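Glutamine synthetase (PDB 5ZLI) is a bacterial type I glutamine synthetase, a twelve-subunit enzyme whose chain pairs a beta-grasp domain with a larger catalytic domain. Local coordinates at residues N7-F18 and P79-D87. Numbering follows the deposited sequence.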
loop_
_atom_site.group_PDB
_atom_site.type_symbol
_atom_site.label_atom_id
_atom_site.label_comp_id
_atom_site.label_asym_id
_atom_site.label_seq_id
_atom_site.Cartn_x
_atom_site.Cartn_y
_atom_site.Cartn_z
ATOM N N ASN B 7 22.357 -17.971 -59.885
ATOM C CA ASN B 7 23.375 -17.282 -59.105
ATOM C C ASN B 7 24.806 -17.721 -59.498
ATOM O O ASN B 7 25.308 -18.724 -58.985
ATOM C CB ASN B 7 23.127 -17.532 -57.614
ATOM C CG ASN B 7 23.459 -16.324 -56.751
ATOM O OD1 ASN B 7 22.947 -16.187 -55.639
ATOM N ND2 ASN B 7 24.309 -15.433 -57.264
ATOM N N SER B 8 25.459 -16.955 -60.384
ATOM C CA SER B 8 26.692 -17.409 -61.020
ATOM C C SER B 8 27.780 -17.671 -59.984
ATOM O O SER B 8 27.979 -16.900 -59.042
ATOM C CB SER B 8 27.173 -16.393 -62.072
ATOM O OG SER B 8 28.060 -15.405 -61.570
ATOM N N GLU B 9 28.483 -18.778 -60.166
ATOM C CA GLU B 9 29.476 -19.227 -59.211
ATOM C C GLU B 9 30.718 -18.365 -59.200
ATOM O O GLU B 9 31.649 -18.649 -58.440
ATOM C CB GLU B 9 29.824 -20.672 -59.529
ATOM C CG GLU B 9 28.591 -21.496 -59.863
ATOM C CD GLU B 9 28.499 -22.745 -59.010
ATOM O OE1 GLU B 9 27.380 -23.115 -58.611
ATOM O OE2 GLU B 9 29.554 -23.354 -58.719
ATOM N N SER B 10 30.787 -17.350 -60.056
ATOM C CA SER B 10 31.740 -16.275 -59.825
ATOM C C SER B 10 31.370 -15.538 -58.544
ATOM O O SER B 10 32.236 -15.165 -57.745
ATOM C CB SER B 10 31.755 -15.321 -61.030
ATOM O OG SER B 10 31.781 -16.007 -62.281
ATOM N N LYS B 11 30.069 -15.381 -58.312
ATOM C CA LYS B 11 29.544 -14.633 -57.181
ATOM C C LYS B 11 29.358 -15.487 -55.930
ATOM O O LYS B 11 29.383 -14.954 -54.819
ATOM C CB LYS B 11 28.217 -13.976 -57.595
ATOM C CG LYS B 11 28.328 -13.006 -58.818
ATOM C CD LYS B 11 27.115 -12.072 -58.923
ATOM C CE LYS B 11 25.802 -12.878 -59.028
ATOM N NZ LYS B 11 24.548 -12.230 -58.511
ATOM N N ILE B 12 29.197 -16.798 -56.081
ATOM C CA ILE B 12 29.088 -17.681 -54.927
ATOM C C ILE B 12 30.444 -17.841 -54.261
ATOM O O ILE B 12 30.553 -17.849 -53.027
ATOM C CB ILE B 12 28.505 -19.038 -55.366
ATOM C CG1 ILE B 12 27.020 -18.878 -55.729
ATOM C CG2 ILE B 12 28.736 -20.112 -54.280
ATOM C CD1 ILE B 12 26.331 -20.150 -56.238
ATOM N N LYS B 13 31.497 -17.970 -55.061
ATOM C CA LYS B 13 32.840 -18.078 -54.504
ATOM C C LYS B 13 33.159 -16.884 -53.612
ATOM O O LYS B 13 33.446 -17.036 -52.416
ATOM C CB LYS B 13 33.873 -18.206 -55.631
ATOM C CG LYS B 13 35.315 -18.261 -55.135
ATOM C CD LYS B 13 36.213 -19.102 -56.026
ATOM C CE LYS B 13 37.574 -19.324 -55.360
ATOM N NZ LYS B 13 38.480 -18.160 -55.526
ATOM N N GLU B 14 33.098 -15.681 -54.181
ATOM C CA GLU B 14 33.548 -14.510 -53.451
ATOM C C GLU B 14 32.683 -14.273 -52.239
ATOM O O GLU B 14 33.139 -13.700 -51.242
ATOM C CB GLU B 14 33.528 -13.292 -54.356
ATOM C CG GLU B 14 32.161 -12.965 -54.903
ATOM C CD GLU B 14 32.185 -11.672 -55.672
ATOM O OE1 GLU B 14 31.657 -10.676 -55.145
ATOM O OE2 GLU B 14 32.769 -11.637 -56.780
ATOM N N PHE B 15 31.433 -14.716 -52.311
ATOM C CA PHE B 15 30.566 -14.644 -51.149
ATOM C C PHE B 15 31.103 -15.521 -50.029
ATOM O O PHE B 15 31.109 -15.108 -48.870
ATOM C CB PHE B 15 29.153 -15.048 -51.551
ATOM C CG PHE B 15 28.289 -15.425 -50.407
ATOM C CD1 PHE B 15 28.317 -16.707 -49.887
ATOM C CD2 PHE B 15 27.437 -14.488 -49.853
ATOM C CE1 PHE B 15 27.528 -17.040 -48.838
ATOM C CE2 PHE B 15 26.636 -14.806 -48.811
ATOM C CZ PHE B 15 26.674 -16.088 -48.298
ATOM N N PHE B 16 31.544 -16.743 -50.356
ATOM C CA PHE B 16 32.145 -17.623 -49.355
ATOM C C PHE B 16 33.385 -17.024 -48.718
ATOM O O PHE B 16 33.676 -17.291 -47.543
ATOM C CB PHE B 16 32.530 -18.956 -49.967
ATOM C CG PHE B 16 31.580 -20.032 -49.678
ATOM C CD1 PHE B 16 30.412 -20.146 -50.396
ATOM C CD2 PHE B 16 31.835 -20.918 -48.655
ATOM C CE1 PHE B 16 29.517 -21.158 -50.115
ATOM C CE2 PHE B 16 30.953 -21.924 -48.364
ATOM C CZ PHE B 16 29.787 -22.046 -49.093
ATOM N N GLU B 17 34.162 -16.271 -49.489
ATOM C CA GLU B 17 35.373 -15.677 -48.936
ATOM C C GLU B 17 35.040 -14.481 -48.050
ATOM O O GLU B 17 35.689 -14.260 -47.021
ATOM C CB GLU B 17 36.310 -15.278 -50.073
ATOM C CG GLU B 17 37.496 -14.401 -49.659
ATOM C CD GLU B 17 37.222 -12.897 -49.760
ATOM O OE1 GLU B 17 38.147 -12.109 -49.463
ATOM O OE2 GLU B 17 36.090 -12.499 -50.128
ATOM N N PHE B 18 34.034 -13.700 -48.447
ATOM C CA PHE B 18 33.500 -12.642 -47.597
ATOM C C PHE B 18 33.169 -13.175 -46.206
ATOM O O PHE B 18 33.433 -12.514 -45.193
ATOM C CB PHE B 18 32.272 -12.060 -48.307
ATOM C CG PHE B 18 31.486 -11.027 -47.532
ATOM C CD1 PHE B 18 31.875 -9.700 -47.509
ATOM C CD2 PHE B 18 30.302 -11.369 -46.915
ATOM C CE1 PHE B 18 31.119 -8.748 -46.831
ATOM C CE2 PHE B 18 29.548 -10.422 -46.240
ATOM C CZ PHE B 18 29.960 -9.113 -46.199
ATOM N N PRO B 79 18.678 -17.924 -52.958
ATOM C CA PRO B 79 19.427 -16.752 -52.510
ATOM C C PRO B 79 19.897 -15.925 -53.697
ATOM O O PRO B 79 20.288 -16.465 -54.732
ATOM C CB PRO B 79 20.604 -17.360 -51.738
ATOM C CG PRO B 79 20.196 -18.790 -51.445
ATOM C CD PRO B 79 19.356 -19.188 -52.608
ATOM N N ASP B 80 19.786 -14.603 -53.564
ATOM C CA ASP B 80 20.396 -13.659 -54.499
ATOM C C ASP B 80 21.596 -13.026 -53.792
ATOM O O ASP B 80 21.451 -12.414 -52.726
ATOM C CB ASP B 80 19.390 -12.611 -54.990
ATOM C CG ASP B 80 19.909 -11.807 -56.190
ATOM O OD1 ASP B 80 21.070 -12.020 -56.609
ATOM O OD2 ASP B 80 19.143 -10.995 -56.754
ATOM N N LEU B 81 22.781 -13.190 -54.367
ATOM C CA LEU B 81 23.975 -12.740 -53.670
ATOM C C LEU B 81 24.325 -11.317 -54.084
ATOM O O LEU B 81 25.419 -11.019 -54.552
ATOM C CB LEU B 81 25.124 -13.704 -53.906
ATOM C CG LEU B 81 24.779 -15.019 -53.210
ATOM C CD1 LEU B 81 25.791 -16.134 -53.484
ATOM C CD2 LEU B 81 24.610 -14.766 -51.733
ATOM N N VAL B 82 23.353 -10.427 -53.866
ATOM C CA VAL B 82 23.553 -8.994 -54.023
ATOM C C VAL B 82 23.021 -8.319 -52.772
ATOM O O VAL B 82 22.041 -8.770 -52.165
ATOM C CB VAL B 82 22.871 -8.409 -55.279
ATOM C CG1 VAL B 82 23.519 -8.964 -56.545
ATOM C CG2 VAL B 82 21.371 -8.676 -55.245
ATOM N N ARG B 83 23.684 -7.227 -52.391
ATOM C CA ARG B 83 23.303 -6.379 -51.266
ATOM C C ARG B 83 23.221 -7.152 -49.953
ATOM O O ARG B 83 22.542 -6.715 -49.011
ATOM C CB ARG B 83 21.992 -5.641 -51.548
ATOM C CG ARG B 83 22.172 -4.628 -52.663
ATOM C CD ARG B 83 20.898 -3.896 -52.967
ATOM N NE ARG B 83 19.921 -4.814 -53.529
ATOM C CZ ARG B 83 19.951 -5.260 -54.775
ATOM N NH1 ARG B 83 20.924 -4.890 -55.613
ATOM N NH2 ARG B 83 19.006 -6.094 -55.175
ATOM N N TYR B 84 23.901 -8.295 -49.865
ATOM C CA TYR B 84 24.013 -8.962 -48.580
ATOM C C TYR B 84 24.778 -8.062 -47.607
ATOM O O TYR B 84 25.352 -7.038 -47.986
ATOM C CB TYR B 84 24.660 -10.351 -48.718
ATOM C CG TYR B 84 25.994 -10.439 -49.426
ATOM C CD1 TYR B 84 27.160 -10.040 -48.802
ATOM C CD2 TYR B 84 26.095 -10.997 -50.696
ATOM C CE1 TYR B 84 28.386 -10.142 -49.427
ATOM C CE2 TYR B 84 27.333 -11.106 -51.347
ATOM C CZ TYR B 84 28.475 -10.675 -50.694
ATOM O OH TYR B 84 29.712 -10.763 -51.272
ATOM N N PHE B 85 24.686 -8.384 -46.325
ATOM C CA PHE B 85 25.335 -7.534 -45.353
ATOM C C PHE B 85 25.460 -8.277 -44.047
ATOM O O PHE B 85 24.637 -9.136 -43.731
ATOM C CB PHE B 85 24.540 -6.258 -45.155
ATOM C CG PHE B 85 23.158 -6.485 -44.654
ATOM C CD1 PHE B 85 22.148 -6.924 -45.512
ATOM C CD2 PHE B 85 22.832 -6.198 -43.332
ATOM C CE1 PHE B 85 20.823 -7.121 -45.047
ATOM C CE2 PHE B 85 21.531 -6.366 -42.867
ATOM C CZ PHE B 85 20.526 -6.839 -43.730
ATOM N N ILE B 86 26.487 -7.929 -43.277
ATOM C CA ILE B 86 26.593 -8.477 -41.931
ATOM C C ILE B 86 25.584 -7.799 -41.016
ATOM O O ILE B 86 25.571 -6.568 -40.885
ATOM C CB ILE B 86 28.018 -8.310 -41.392
ATOM C CG1 ILE B 86 28.973 -9.239 -42.147
ATOM C CG2 ILE B 86 28.032 -8.508 -39.914
ATOM C CD1 ILE B 86 30.436 -9.194 -41.663
ATOM N N ASP B 87 24.762 -8.599 -40.348
ATOM C CA ASP B 87 23.790 -8.054 -39.410
ATOM C C ASP B 87 24.498 -7.523 -38.169
ATOM O O ASP B 87 25.138 -8.310 -37.445
ATOM C CB ASP B 87 22.776 -9.140 -39.076
ATOM C CG ASP B 87 21.547 -8.607 -38.381
ATOM O OD1 ASP B 87 21.515 -7.407 -38.075
ATOM O OD2 ASP B 87 20.567 -9.374 -38.227
#
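Leu81 is the bump and the start of the chain supplies the hollow, made by Asn7 ahead of the helix and by the backbone of Lys11, Ile12 and Phe15 within it; the isobutyl end pushes in among them. Its two methyls part company there. CD1 of Leu81 turns to Ile12, 3.8 Å from CG1, while CD2 of Leu81 sits over one face of the Phe15 ring, 3.4 Å from CD2 of that phenylalanine. Tyr84 fills the next space up the helix, its ring set in the corner formed by Phe15, over one of its faces, and CZ of Phe18, at its edge, the three making an aromatic cluster. Phe15 presents its edge to a face of the tyrosine in a T-shaped pair, the planes 85° apart and the centroids separated by 5.2 Å. Phe18 meets the same ring obliquely, with CE1 of Tyr84 lying over a face of Phe18, displaced toward the rim. Both phenylalanines hold CG anti to the backbone N, which carries their rings off the helix toward the strands. Beyond them, CG1 of Ile86 leans loosely on CZ of Phe18.

In the fold, this is the N-terminal helix laid against the beta-grasp sheet, where the chain turns a corner at Val82 and Arg83: strand 79-81 crosses the helix axis at 80°, whereas strand 84-87 runs nearly along it, at 16°. Strand 94-103 continues the floor, Val97 touching Leu81 and Val95 touching Phe18.

The polar grip lies at the start of the helix and is slight. The hydrogen bond from N of Leu81 to OD1 of Asn7 is weak and, as modelled, doubtful, since that OD1 also crowds the carbonyl O of Pro79, another acceptor. Lys11, bent partway along its chain, reaches Asp80 in a long salt bridge, NZ to OD1 4.0 Å, and also brushes CG1 of Val82; the other carboxylate oxygen of Asp80 is held by Arg115 and Lys119.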